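Exo-beta-1,4-mannosidase (Rhizomucor miehei, PDB 4LYP) hydrolyses terminal beta-linked mannose residues from the non-reducing ends of mannosides as a family 5 glycoside hydrolase, and also has transglycosylation activity. Local coordinates at residues T289-V294 against V334-G339; I93-V98 against G386-A391; Q108-R113 against I172-G177. All blocks are in the same frame, centred on the assembly; numbering follows the deposited sequence.

Contact 1: T289-V294 against V334-G339; sequences TCHCWV and VMEEFG
C290 and V334 are joined in a parallel strand pairing, C290 N donating to V334 O at 3.1 Å. The pairing resumes where C292 N donates to E337 O at 3.0 Å; between them the bond from E336 N to C290 O is weak, at an N-H...O angle of 126°. H291 and the two glutamates hold the side-chain network. NE2 of H291 reaches OE2 of E336 over 2.6 Å, nearly straight at 174° and in the plane of the ring, using the lone pair of OE2 that faces away from OE1. CG of E336 lies between its backbone N and carbonyl carbon (chi1 73°), which turns the carboxylate to NE2. The other ring nitrogen, ND1, is taken by E238. E337 lies over the imidazole face, its CG 3.6 Å from the ring centroid in a CH-pi contact, its carboxylate stacked nearly parallel to the ring. Its OE2 makes a salt bridge to R97, while OE1 accepts from W293 NE1 at 2.8 Å, although a close contact elsewhere leaves OE1 less sure. OE1 of E336 is held by Q234, and OG1 of T289 by L267 O. One water bridges the segments, donating to C292 O (2.7 Å) and G339 O and accepting from V294 N. This polar lattice around W293, which contacts bound guanidine, lies at the C-terminal ends of adjacent parallel strands, the place of the active-site pocket in a TIM barrel.

Contact 2: I93-V98 against G386-A391; sequences INNLRV and GSNFWA
N95 and N388 meet through their side-chain amides: ND2 of N388 donates to OD1 of N95 at 3.0 Å and 171°, in the carbonyl plane of N95 and within its own amide plane. The two amide planes are turned 66° from each other, so the groups do not stack. N95 reaches across with CG anti to its backbone N (chi1 -178°); its ND2 is engaged by T144 OG1. In N388, CG lies beside the backbone N and anti to the carbonyl carbon, bringing ND2 to N95. A water donates to OD1 of N95 and to OD1 of N388 (2.8 Å), closing a small ring, while ND2 of N388 also donates to A60 O. R97 extends its chain from CG to NE, which carries the guanidinium past N388 until NH1 lies 3.9 Å from CZ3 of W390, at the rim of the indole and not over its face. The R97 guanidinium is bonded by N237, Q234 and N61, besides its salt bridge to E337. CD1 of I93 comes to the edge of the F389 ring at CE2, less certainly because I93 has two conformers. The strands do not pair, their axes passing 8.0 Å apart: strand 53-61 lies between them, bonded to both, while strand 144-148 flanks 95-99 and strand 333-338 packs against N388, F389 and W390.

Contact 3: Q108-R113 against I172-G177; sequences QPYRMR and IPYPVG
Y174 points its ring at Q108, P109, Y110 and R111, and its hydroxyl is gripped at the far end. Its OH donates to OE1 of Q108 at 2.7 Å, arriving in the carbonyl plane on a lone pair, and Q108 bends at its second torsion (chi2 -64°), bringing OE1 round to the hydroxyl. NH1 of R111 adds a weak bond to the same OH, 2.9 Å long but with an angle of only 125°, from a guanidinium standing almost perpendicular to the phenol ring. That guanidinium is held mainly by others: NH2 by E103 O and NH1 by Q161. CD1 of I172 touches NH1 of R111 at the edge of the group, 3.7 Å away. This is the tighter side, with R111 and I172 buried, where the oxygen of Y174 has two partners, one of them weak. Both segments are loops without regular structure, the first leading from strand 95-99 to helix 125-140 and the second joining helices 158-167 and 181-193, so the contact ties together two excursions of a TIM barrel. The second loop is shaped by inverse gamma turns centred on P173 and P175. In the first, Y174 N bonds back to I172 O, and that oxygen sits 3.6 Å above the plane of the Y174 ring. On the opposite face stands Y110, in an offset edge-to-face stack: its CD2 side points at the ring, the centroids are 5.4 Å apart and the planes meet at 74°. P109 CG adds an apolar touch on CE2 of Y174 at 3.8 Å. Farther out the contact becomes looser and more solvent-exposed. P109 and V176 are exposed, Y110 is partly so, and V176 brings only its methyl groups to the outer end of the Y110 ring, CG2 lying 3.6 Å from OH of Y110.

Contacts 1 and 2 are both buried in the barrel, with centres about 10 Å apart, and they touch: M335 O lies 2.8 Å from N388 N, a probable hydrogen bond between neighbouring strands. Contact 1 joins strands paired directly through their backbones, whereas contact 2 reaches across an intervening strand and so depends on side-chain amides and a water. Contact 3 is peripheral, its centre about 23 Å from that of contact 1 and about 26 Å from that of contact 2. It relies on a tyrosine hydroxyl and an aromatic pair between loops, without buried carboxylates. Along the chain, contact 3 and then contact 1 follow in series within the long loop closed by contact 2.

Contact 1: T289-V294 against V334-G339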
ATOM      1  N   THR A 289       3.864   7.479   7.697  1.00  7.76           N
ATOM      2  CA  THR A 289       4.215   6.208   7.093  1.00  6.89           C
ATOM      3  C   THR A 289       5.629   6.266   6.616  1.00  7.35           C
ATOM      4  O   THR A 289       6.191   7.321   6.381  1.00  8.30           O
ATOM      5  CB  THR A 289       3.312   5.780   5.958  1.00  8.13           C
ATOM      6  OG1 THR A 289       3.432   6.672   4.836  1.00  8.91           O
ATOM      7  CG2 THR A 289       1.878   5.670   6.363  1.00  8.80           C
ATOM      8  N   CYS A 290       6.204   5.049   6.404  1.00  7.28           N
ATOM      9  CA  CYS A 290       7.429   4.885   5.660  1.00  6.48           C
ATOM     10  C   CYS A 290       7.344   3.623   4.841  1.00  6.57           C
ATOM     11  O   CYS A 290       6.556   2.692   5.160  1.00  7.34           O
ATOM     12  CB  CYS A 290       8.642   4.925   6.647  1.00  8.31           C
ATOM     13  SG  CYS A 290       8.675   3.637   7.885  1.00  9.35           S
ATOM     14  N   HIS A 291       8.110   3.613   3.739  1.00  6.81           N
ATOM     15  CA  HIS A 291       8.220   2.451   2.850  1.00  6.59           C
ATOM     16  C   HIS A 291       9.697   2.213   2.719  1.00  6.55           C
ATOM     17  O   HIS A 291      10.463   3.120   2.359  1.00  9.65           O
ATOM     18  CB  HIS A 291       7.719   2.775   1.448  1.00  7.34           C
ATOM     19  CG  HIS A 291       6.264   3.148   1.311  1.00  6.61           C
ATOM     20  ND1 HIS A 291       5.667   3.346   0.106  1.00  6.44           N
ATOM     21  CD2 HIS A 291       5.306   3.367   2.252  1.00  7.08           C
ATOM     22  CE1 HIS A 291       4.388   3.686   0.291  1.00  7.64           C
ATOM     23  NE2 HIS A 291       4.143   3.711   1.567  1.00  6.73           N
ATOM     24  N   CYS A 292      10.196   0.976   3.001  1.00  6.76           N
ATOM     25  CA  CYS A 292      11.621   0.704   2.979  1.00  6.80           C
ATOM     26  C   CYS A 292      11.939  -0.318   1.884  1.00  6.85           C
ATOM     27  O   CYS A 292      11.427  -1.481   1.949  1.00  7.40           O
ATOM     28  CB  CYS A 292      12.056   0.156   4.350  1.00  8.74           C
ATOM     29  SG  CYS A 292      13.872  -0.145   4.362  1.00  9.03           S
ATOM     30  N   TRP A 293      12.740   0.090   0.892  1.00  6.28           N
ATOM     31  CA  TRP A 293      13.012  -0.715  -0.317  1.00  6.81           C
ATOM     32  C   TRP A 293      14.463  -0.845  -0.636  1.00  6.26           C
ATOM     33  O   TRP A 293      15.001  -0.145  -1.486  1.00  7.55           O
ATOM     34  CB  TRP A 293      12.202  -0.160  -1.487  1.00  7.35           C
ATOM     35  CG  TRP A 293      10.732  -0.415  -1.330  1.00  6.53           C
ATOM     36  CD1 TRP A 293       9.708   0.450  -1.130  1.00  7.07           C
ATOM     37  CD2 TRP A 293      10.171  -1.741  -1.338  1.00  6.29           C
ATOM     38  NE1 TRP A 293       8.494  -0.255  -0.973  1.00  6.91           N
ATOM     39  CE2 TRP A 293       8.803  -1.591  -1.112  1.00  6.08           C
ATOM     40  CE3 TRP A 293      10.715  -3.034  -1.512  1.00  6.69           C
ATOM     41  CZ2 TRP A 293       7.946  -2.696  -1.116  1.00  6.10           C
ATOM     42  CZ3 TRP A 293       9.890  -4.121  -1.481  1.00  7.27           C
ATOM     43  CH2 TRP A 293       8.514  -3.947  -1.244  1.00  6.35           C
ATOM     44  N   VAL A 294      15.144  -1.786   0.057  1.00  6.90           N
ATOM     45  CA  VAL A 294      16.589  -1.844  -0.054  1.00  7.47           C
ATOM     46  C   VAL A 294      17.080  -2.186  -1.477  1.00  6.38           C
ATOM     47  O   VAL A 294      18.096  -1.628  -1.926  1.00  7.69           O
ATOM     48  CB  VAL A 294      17.224  -2.742   1.019  1.00  7.57           C
ATOM     49  CG1 VAL A 294      17.203  -2.038   2.369  1.00  8.74           C
ATOM     50  CG2 VAL A 294      16.644  -4.168   1.039  1.00  8.01           C
ATOM     51  N   VAL A 334       3.640   3.941  10.810  1.00  7.80           N
ATOM     52  CA  VAL A 334       3.484   2.574  10.307  1.00  7.02           C
ATOM     53  C   VAL A 334       4.480   2.409   9.137  1.00  7.31           C
ATOM     54  O   VAL A 334       4.544   3.233   8.235  1.00  7.84           O
ATOM     55  CB  VAL A 334       2.059   2.367   9.789  1.00  8.14           C
ATOM     56  CG1 VAL A 334       1.887   0.940   9.211  1.00  8.21           C
ATOM     57  CG2 VAL A 334       1.004   2.603  10.875  1.00 10.03           C
ATOM     58  N   MET A 335       5.245   1.284   9.149  1.00  7.23           N
ATOM     59  CA  MET A 335       6.057   0.939   7.960  1.00  6.81           C
ATOM     60  C   MET A 335       5.134   0.155   7.023  1.00  6.32           C
ATOM     61  O   MET A 335       5.025  -1.105   7.077  1.00  6.90           O
ATOM     62  CB  MET A 335       7.304   0.130   8.304  1.00  8.12           C
ATOM     63  CG  MET A 335       8.073  -0.197   7.051  1.00  8.95           C
ATOM     64  SD  MET A 335       9.799  -0.731   7.335  1.00  9.67           S
ATOM     65  CE  MET A 335       9.559  -2.225   8.225  1.00 11.24           C
ATOM     66  N   GLU A 336       4.405   0.906   6.198  1.00  6.57           N
ATOM     67  CA  GLU A 336       3.268   0.356   5.459  1.00  6.72           C
ATOM     68  C   GLU A 336       3.722  -0.338   4.153  1.00  5.13           C
ATOM     69  O   GLU A 336       2.855  -0.871   3.459  1.00  6.08           O
ATOM     70  CB  GLU A 336       2.200   1.411   5.169  1.00  7.32           C
ATOM     71  CG  GLU A 336       2.628   2.374   4.115  1.00  7.02           C
ATOM     72  CD  GLU A 336       1.572   3.377   3.699  1.00  7.13           C
ATOM     73  OE1 GLU A 336       0.449   3.319   4.264  1.00  7.14           O
ATOM     74  OE2 GLU A 336       1.876   4.198   2.804  1.00  8.00           O
ATOM     75  N   GLU A 337       5.011  -0.302   3.839  1.00  5.98           N
ATOM     76  CA  GLU A 337       5.580  -1.174   2.787  1.00  5.70           C
ATOM     77  C   GLU A 337       6.973  -1.532   3.206  1.00  6.46           C
ATOM     78  O   GLU A 337       7.765  -0.657   3.626  1.00  6.93           O
ATOM     79  CB  GLU A 337       5.739  -0.491   1.427  1.00  6.81           C
ATOM     80  CG  GLU A 337       4.424  -0.052   0.779  1.00  7.08           C
ATOM     81  CD  GLU A 337       4.623   0.330  -0.683  1.00  6.70           C
ATOM     82  OE1 GLU A 337       5.719   0.151  -1.241  1.00  8.19           O
ATOM     83  OE2 GLU A 337       3.638   0.839  -1.307  1.00  7.37           O
ATOM     84  N   PHE A 338       7.360  -2.777   2.925  1.00  6.27           N
ATOM     85  CA  PHE A 338       8.766  -3.209   2.861  1.00  6.60           C
ATOM     86  C   PHE A 338       8.777  -4.566   2.230  1.00  5.67           C
ATOM     87  O   PHE A 338       7.764  -5.296   2.285  1.00  6.51           O
ATOM     88  CB  PHE A 338       9.458  -3.235   4.253  1.00  6.07           C
ATOM     89  CG  PHE A 338       9.002  -4.352   5.131  1.00  6.23           C
ATOM     90  CD1 PHE A 338       7.775  -4.338   5.820  1.00  7.71           C
ATOM     91  CD2 PHE A 338       9.789  -5.510   5.220  1.00  8.78           C
ATOM     92  CE1 PHE A 338       7.345  -5.429   6.569  1.00  8.54           C
ATOM     93  CE2 PHE A 338       9.340  -6.600   5.996  1.00  9.73           C
ATOM     94  CZ  PHE A 338       8.141  -6.548   6.671  1.00 10.11           C
ATOM     95  N   GLY A 339       9.936  -4.978   1.711  1.00  6.44           N
ATOM     96  CA  GLY A 339       9.978  -6.331   1.131  1.00  7.56           C
ATOM     97  C   GLY A 339      11.384  -6.622   0.641  1.00  6.72           C
ATOM     98  O   GLY A 339      12.299  -5.814   0.666  1.00  6.83           O
TER
HETATM   99  O   HOH W   1      13.272  -3.429   1.841  1.00  7.93           O

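Contact 2: I93-V98 against G386-A391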
ATOM      1  N   ILE A  93      -3.290 -11.342  10.499  1.00  7.88           N
ATOM      2  CA  ILE A  93      -3.351  -9.979   9.926  0.60  7.31           C
ATOM      3  C   ILE A  93      -4.660  -9.327  10.365  1.00  7.03           C
ATOM      4  O   ILE A  93      -5.754  -9.901  10.230  1.00  8.85           O
ATOM      5  CB  ILE A  93      -3.144 -10.055   8.391  0.60  7.73           C
ATOM      6  CG1 ILE A  93      -1.663 -10.434   8.073  0.60  8.42           C
ATOM      7  CG2 ILE A  93      -3.716  -8.859   7.651  0.60  8.21           C
ATOM      8  CD1 ILE A  93      -1.477 -11.096   6.698  0.60  6.83           C
ATOM      9  N   ASN A  94      -4.549  -8.053  10.763  1.00  6.51           N
ATOM     10  CA  ASN A  94      -5.724  -7.263  11.136  1.00  7.25           C
ATOM     11  C   ASN A  94      -5.934  -6.041  10.221  1.00  6.09           C
ATOM     12  O   ASN A  94      -6.899  -5.286  10.452  1.00  7.53           O
ATOM     13  CB  ASN A  94      -5.745  -6.827  12.590  1.00  7.56           C
ATOM     14  CG  ASN A  94      -4.770  -5.708  12.888  1.00  7.76           C
ATOM     15  OD1 ASN A  94      -3.872  -5.414  12.057  1.00  7.40           O
ATOM     16  ND2 ASN A  94      -4.849  -5.130  14.065  1.00  8.53           N
ATOM     17  N   ASN A  95      -5.086  -5.815   9.219  1.00  6.77           N
ATOM     18  CA  ASN A  95      -5.104  -4.574   8.483  1.00  6.56           C
ATOM     19  C   ASN A  95      -4.560  -4.811   7.089  1.00  6.25           C
ATOM     20  O   ASN A  95      -3.489  -5.409   6.930  1.00  7.04           O
ATOM     21  CB  ASN A  95      -4.206  -3.509   9.210  1.00  7.09           C
ATOM     22  CG  ASN A  95      -4.205  -2.154   8.530  1.00  6.06           C
ATOM     23  OD1 ASN A  95      -3.255  -1.826   7.797  1.00  7.38           O
ATOM     24  ND2 ASN A  95      -5.247  -1.369   8.745  1.00  8.14           N
ATOM     25  N   LEU A  96      -5.373  -4.422   6.069  1.00  5.82           N
ATOM     26  CA  LEU A  96      -4.900  -4.504   4.673  1.00  6.27           C
ATOM     27  C   LEU A  96      -4.835  -3.091   4.095  1.00  5.35           C
ATOM     28  O   LEU A  96      -5.778  -2.309   4.187  1.00  6.06           O
ATOM     29  CB  LEU A  96      -5.833  -5.326   3.774  1.00  7.09           C
ATOM     30  CG  LEU A  96      -6.066  -6.770   4.268  1.00  7.17           C
ATOM     31  CD1 LEU A  96      -6.985  -7.467   3.275  1.00  7.40           C
ATOM     32  CD2 LEU A  96      -4.743  -7.564   4.399  1.00  8.49           C
ATOM     33  N   ARG A  97      -3.674  -2.791   3.507  1.00  6.14           N
ATOM     34  CA  ARG A  97      -3.520  -1.590   2.659  1.00  5.82           C
ATOM     35  C   ARG A  97      -3.942  -1.999   1.262  1.00  5.95           C
ATOM     36  O   ARG A  97      -3.372  -2.933   0.694  1.00  5.91           O
ATOM     37  CB  ARG A  97      -2.093  -1.066   2.762  1.00  6.75           C
ATOM     38  CG  ARG A  97      -1.875   0.159   1.897  1.00  6.59           C
ATOM     39  CD  ARG A  97      -0.603   0.866   2.323  1.00  6.99           C
ATOM     40  NE  ARG A  97      -0.260   1.977   1.406  1.00  6.19           N
ATOM     41  CZ  ARG A  97       0.646   1.950   0.438  1.00  5.63           C
ATOM     42  NH1 ARG A  97       1.227   0.814   0.077  1.00  6.53           N
ATOM     43  NH2 ARG A  97       0.901   3.073  -0.233  1.00  7.01           N
ATOM     44  N   VAL A  98      -4.961  -1.338   0.743  1.00  5.84           N
ATOM     45  CA  VAL A  98      -5.618  -1.734  -0.481  1.00  6.56           C
ATOM     46  C   VAL A  98      -5.632  -0.533  -1.445  1.00  6.25           C
ATOM     47  O   VAL A  98      -5.490   0.598  -1.043  1.00  7.11           O
ATOM     48  CB  VAL A  98      -7.024  -2.325  -0.245  1.00  6.91           C
ATOM     49  CG1 VAL A  98      -6.920  -3.493   0.724  1.00  8.68           C
ATOM     50  CG2 VAL A  98      -7.991  -1.275   0.216  1.00  8.21           C
ATOM     51  N   GLY A 386       3.311  -0.524  13.885  1.00  8.21           N
ATOM     52  CA  GLY A 386       3.244  -1.799  13.146  1.00  8.33           C
ATOM     53  C   GLY A 386       3.682  -1.572  11.710  1.00  7.21           C
ATOM     54  O   GLY A 386       4.464  -0.685  11.390  1.00  7.58           O
ATOM     55  N   SER A 387       3.232  -2.500  10.835  1.00  7.65           N
ATOM     56  CA  SER A 387       3.788  -2.581   9.497  1.00  6.38           C
ATOM     57  C   SER A 387       2.820  -3.311   8.564  1.00  6.62           C
ATOM     58  O   SER A 387       1.916  -4.061   9.013  1.00  7.10           O
ATOM     59  CB  SER A 387       5.146  -3.323   9.503  1.00  7.43           C
ATOM     60  OG  SER A 387       4.999  -4.634  10.042  1.00  7.72           O
ATOM     61  N   ASN A 388       3.066  -3.133   7.262  1.00  6.39           N
ATOM     62  CA  ASN A 388       2.333  -3.875   6.225  1.00  5.66           C
ATOM     63  C   ASN A 388       3.384  -4.390   5.264  1.00  6.05           C
ATOM     64  O   ASN A 388       3.957  -3.613   4.462  1.00  6.66           O
ATOM     65  CB  ASN A 388       1.319  -3.029   5.446  1.00  6.25           C
ATOM     66  CG  ASN A 388       0.314  -2.355   6.313  1.00  5.71           C
ATOM     67  OD1 ASN A 388       0.628  -1.425   7.055  1.00  7.13           O
ATOM     68  ND2 ASN A 388      -0.956  -2.807   6.221  1.00  6.62           N
ATOM     69  N   PHE A 389       3.730  -5.696   5.295  1.00  6.12           N
ATOM     70  CA  PHE A 389       4.686  -6.217   4.320  1.00  5.82           C
ATOM     71  C   PHE A 389       4.093  -6.093   2.910  1.00  5.54           C
ATOM     72  O   PHE A 389       2.871  -6.120   2.706  1.00  6.04           O
ATOM     73  CB  PHE A 389       5.081  -7.664   4.643  1.00  7.09           C
ATOM     74  CG  PHE A 389       3.963  -8.653   4.509  1.00  6.03           C
ATOM     75  CD1 PHE A 389       3.753  -9.317   3.293  1.00  7.24           C
ATOM     76  CD2 PHE A 389       3.120  -8.977   5.552  1.00  7.26           C
ATOM     77  CE1 PHE A 389       2.690 -10.213   3.103  1.00  7.48           C
ATOM     78  CE2 PHE A 389       2.077  -9.867   5.411  1.00  7.70           C
ATOM     79  CZ  PHE A 389       1.886 -10.508   4.201  1.00  7.73           C
ATOM     80  N   TRP A 390       5.018  -5.900   1.948  1.00  5.91           N
ATOM     81  CA  TRP A 390       4.635  -5.780   0.524  1.00  6.05           C
ATOM     82  C   TRP A 390       5.202  -7.004  -0.191  1.00  5.16           C
ATOM     83  O   TRP A 390       6.401  -7.116  -0.322  1.00  6.44           O
ATOM     84  CB  TRP A 390       5.217  -4.513  -0.058  1.00  6.50           C
ATOM     85  CG  TRP A 390       4.868  -4.409  -1.520  1.00  6.38           C
ATOM     86  CD1 TRP A 390       5.401  -5.144  -2.594  1.00  5.96           C
ATOM     87  CD2 TRP A 390       3.806  -3.608  -2.074  1.00  5.51           C
ATOM     88  NE1 TRP A 390       4.737  -4.833  -3.745  1.00  6.43           N
ATOM     89  CE2 TRP A 390       3.727  -3.917  -3.480  1.00  5.85           C
ATOM     90  CE3 TRP A 390       2.895  -2.661  -1.533  1.00  6.35           C
ATOM     91  CZ2 TRP A 390       2.817  -3.271  -4.345  1.00  7.35           C
ATOM     92  CZ3 TRP A 390       1.971  -2.053  -2.389  1.00  6.75           C
ATOM     93  CH2 TRP A 390       1.944  -2.357  -3.785  1.00  7.45           C
ATOM     94  N   ALA A 391       4.309  -7.950  -0.589  1.00  6.58           N
ATOM     95  CA  ALA A 391       2.851  -7.888  -0.517  1.00  6.11           C
ATOM     96  C   ALA A 391       2.382  -9.365  -0.531  1.00  6.00           C
ATOM     97  O   ALA A 391       3.120 -10.254  -0.922  1.00  7.03           O
ATOM     98  CB  ALA A 391       2.216  -7.122  -1.667  1.00  7.57           C
TER
HETATM   99  O   HOH W   2      -1.354   0.428   7.575  1.00  8.78           O

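Contact 3: Q108-R113 against I172-G177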
ATOM      1  N   GLN A 108      -3.410   0.278 -22.079  1.00  8.64           N
ATOM      2  CA  GLN A 108      -2.076   0.725 -21.660  1.00  8.01           C
ATOM      3  C   GLN A 108      -1.297  -0.439 -21.035  1.00  7.43           C
ATOM      4  O   GLN A 108      -1.821  -1.235 -20.277  1.00  9.07           O
ATOM      5  CB  GLN A 108      -2.160   1.846 -20.657  1.00  8.52           C
ATOM      6  CG  GLN A 108      -2.836   3.122 -21.277  1.00  9.33           C
ATOM      7  CD  GLN A 108      -1.980   3.670 -22.402  1.00  8.48           C
ATOM      8  OE1 GLN A 108      -0.817   4.038 -22.177  1.00 10.21           O
ATOM      9  NE2 GLN A 108      -2.545   3.720 -23.602  1.00  9.71           N
ATOM     10  N   PRO A 109      -0.003  -0.522 -21.331  1.00  8.09           N
ATOM     11  CA  PRO A 109       0.869  -1.516 -20.667  1.00  8.33           C
ATOM     12  C   PRO A 109       1.113  -1.115 -19.241  1.00  8.03           C
ATOM     13  O   PRO A 109       0.917   0.036 -18.809  1.00  8.40           O
ATOM     14  CB  PRO A 109       2.143  -1.434 -21.515  1.00  9.88           C
ATOM     15  CG  PRO A 109       2.196   0.043 -21.966  1.00  9.72           C
ATOM     16  CD  PRO A 109       0.758   0.396 -22.222  1.00  9.52           C
ATOM     17  N   TYR A 110       1.605  -2.065 -18.452  1.00  8.03           N
ATOM     18  CA  TYR A 110       2.175  -1.845 -17.124  1.00  7.34           C
ATOM     19  C   TYR A 110       1.134  -1.504 -16.068  1.00  7.38           C
ATOM     20  O   TYR A 110       1.527  -1.010 -14.984  1.00  8.95           O
ATOM     21  CB  TYR A 110       3.306  -0.790 -17.115  1.00  8.46           C
ATOM     22  CG  TYR A 110       4.294  -0.956 -18.245  1.00  8.78           C
ATOM     23  CD1 TYR A 110       4.965  -2.159 -18.467  1.00  9.77           C
ATOM     24  CD2 TYR A 110       4.449   0.075 -19.150  1.00 10.30           C
ATOM     25  CE1 TYR A 110       5.813  -2.320 -19.576  1.00 12.08           C
ATOM     26  CE2 TYR A 110       5.309  -0.028 -20.259  1.00 12.73           C
ATOM     27  CZ  TYR A 110       5.941  -1.210 -20.477  1.00 13.68           C
ATOM     28  OH  TYR A 110       6.757  -1.378 -21.574  1.00 18.52           O
ATOM     29  N   ARG A 111      -0.167  -1.755 -16.273  1.00  6.70           N
ATOM     30  CA  ARG A 111      -1.147  -1.340 -15.297  1.00  7.04           C
ATOM     31  C   ARG A 111      -2.268  -2.356 -15.125  1.00  6.80           C
ATOM     32  O   ARG A 111      -2.592  -3.212 -15.982  1.00  7.34           O
ATOM     33  CB  ARG A 111      -1.781   0.045 -15.576  1.00  6.99           C
ATOM     34  CG  ARG A 111      -2.608   0.115 -16.894  1.00  7.31           C
ATOM     35  CD  ARG A 111      -3.286   1.449 -17.066  1.00  7.60           C
ATOM     36  NE  ARG A 111      -2.324   2.490 -17.318  1.00  7.38           N
ATOM     37  CZ  ARG A 111      -2.664   3.752 -17.675  1.00  7.06           C
ATOM     38  NH1 ARG A 111      -1.729   4.593 -18.030  1.00  7.67           N
ATOM     39  NH2 ARG A 111      -3.948   4.097 -17.594  1.00  7.48           N
ATOM     40  N   MET A 112      -2.966  -2.235 -13.996  1.00  7.01           N
ATOM     41  CA  MET A 112      -4.107  -3.060 -13.668  1.00  6.97           C
ATOM     42  C   MET A 112      -5.169  -2.952 -14.724  1.00  6.69           C
ATOM     43  O   MET A 112      -5.532  -1.857 -15.160  1.00  7.42           O
ATOM     44  CB  MET A 112      -4.698  -2.523 -12.369  1.00  8.13           C
ATOM     45  CG  MET A 112      -3.729  -2.706 -11.158  1.00  8.41           C
ATOM     46  SD  MET A 112      -3.955  -1.495  -9.799  1.00  9.59           S
ATOM     47  CE  MET A 112      -5.550  -1.930  -9.109  1.00 12.85           C
ATOM     48  N   ARG A 113      -5.717  -4.089 -15.123  1.00  6.69           N
ATOM     49  CA  ARG A 113      -6.751  -4.142 -16.138  1.00  6.93           C
ATOM     50  C   ARG A 113      -7.786  -5.201 -15.715  1.00  7.03           C
ATOM     51  O   ARG A 113      -7.399  -6.294 -15.286  1.00  7.46           O
ATOM     52  CB  ARG A 113      -6.152  -4.544 -17.524  1.00  7.14           C
ATOM     53  CG  ARG A 113      -7.135  -4.376 -18.679  1.00  7.95           C
ATOM     54  CD  ARG A 113      -6.611  -4.910 -19.988  1.00  8.54           C
ATOM     55  NE  ARG A 113      -5.456  -4.181 -20.466  1.00  8.19           N
ATOM     56  CZ  ARG A 113      -4.237  -4.603 -20.778  1.00  8.11           C
ATOM     57  NH1 ARG A 113      -3.924  -5.870 -20.596  1.00  8.26           N
ATOM     58  NH2 ARG A 113      -3.336  -3.736 -21.319  1.00  9.60           N
ATOM     59  N   ILE A 172       2.425   8.333 -22.561  1.00 12.51           N
ATOM     60  CA  ILE A 172       3.096   8.563 -21.251  1.00 11.51           C
ATOM     61  C   ILE A 172       4.520   7.992 -21.382  1.00 10.25           C
ATOM     62  O   ILE A 172       4.670   6.861 -21.845  1.00 11.94           O
ATOM     63  CB  ILE A 172       2.290   7.869 -20.176  1.00  9.63           C
ATOM     64  CG1 ILE A 172       0.906   8.494 -20.031  1.00  9.73           C
ATOM     65  CG2 ILE A 172       3.016   7.857 -18.833  1.00 10.76           C
ATOM     66  CD1 ILE A 172       0.024   7.729 -19.048  1.00 10.67           C
ATOM     67  N   PRO A 173       5.537   8.699 -20.873  1.00 10.73           N
ATOM     68  CA  PRO A 173       6.920   8.184 -20.992  1.00 12.03           C
ATOM     69  C   PRO A 173       7.157   7.169 -19.854  1.00 11.16           C
ATOM     70  O   PRO A 173       7.869   7.452 -18.854  1.00 11.46           O
ATOM     71  CB  PRO A 173       7.733   9.474 -20.808  1.00 13.69           C
ATOM     72  CG  PRO A 173       6.895  10.336 -19.878  1.00 12.91           C
ATOM     73  CD  PRO A 173       5.487  10.107 -20.404  1.00 13.67           C
ATOM     74  N   TYR A 174       6.629   5.955 -20.031  1.00 11.47           N
ATOM     75  CA  TYR A 174       6.840   4.927 -19.026  1.00 12.18           C
ATOM     76  C   TYR A 174       8.343   4.672 -18.913  1.00 11.66           C
ATOM     77  O   TYR A 174       9.098   4.701 -19.899  1.00 13.66           O
ATOM     78  CB  TYR A 174       6.126   3.612 -19.462  1.00 12.23           C
ATOM     79  CG  TYR A 174       4.634   3.745 -19.573  1.00 10.02           C
ATOM     80  CD1 TYR A 174       3.873   4.184 -18.442  1.00 10.64           C
ATOM     81  CD2 TYR A 174       3.946   3.523 -20.770  1.00 10.57           C
ATOM     82  CE1 TYR A 174       2.499   4.314 -18.530  1.00  9.34           C
ATOM     83  CE2 TYR A 174       2.586   3.658 -20.907  1.00 10.19           C
ATOM     84  CZ  TYR A 174       1.864   4.060 -19.759  1.00  7.92           C
ATOM     85  OH  TYR A 174       0.503   4.203 -19.807  1.00  8.88           O
ATOM     86  N   PRO A 175       8.805   4.380 -17.681  1.00 11.09           N
ATOM     87  CA  PRO A 175      10.321   4.306 -17.437  1.00 14.23           C
ATOM     88  C   PRO A 175      10.852   2.909 -17.787  1.00 13.30           C
ATOM     89  O   PRO A 175      11.219   2.106 -16.963  1.00 16.74           O
ATOM     90  CB  PRO A 175      10.419   4.646 -15.944  1.00 15.19           C
ATOM     91  CG  PRO A 175       9.138   4.139 -15.388  1.00 15.09           C
ATOM     92  CD  PRO A 175       8.070   4.437 -16.431  1.00 11.23           C
ATOM     93  N   VAL A 176      10.834   2.628 -19.062  1.00 16.09           N
ATOM     94  CA  VAL A 176      11.346   1.388 -19.667  1.00 17.62           C
ATOM     95  C   VAL A 176      12.226   1.808 -20.874  1.00 21.66           C
ATOM     96  O   VAL A 176      12.255   2.954 -21.290  1.00 23.12           O
ATOM     97  CB  VAL A 176      10.213   0.445 -20.156  1.00 19.22           C
ATOM     98  CG1 VAL A 176       9.373   0.018 -18.974  1.00 20.85           C
ATOM     99  CG2 VAL A 176       9.362   1.093 -21.262  1.00 20.05           C
ATOM    100  N   GLY A 177      13.009   0.848 -21.352  1.00 28.61           N
ATOM    101  CA  GLY A 177      14.043   1.103 -22.354  1.00 30.16           C
ATOM    102  C   GLY A 177      15.012   2.199 -21.928  1.00 28.18           C
ATOM    103  O   GLY A 177      15.610   2.125 -20.822  1.00 34.94           O
TER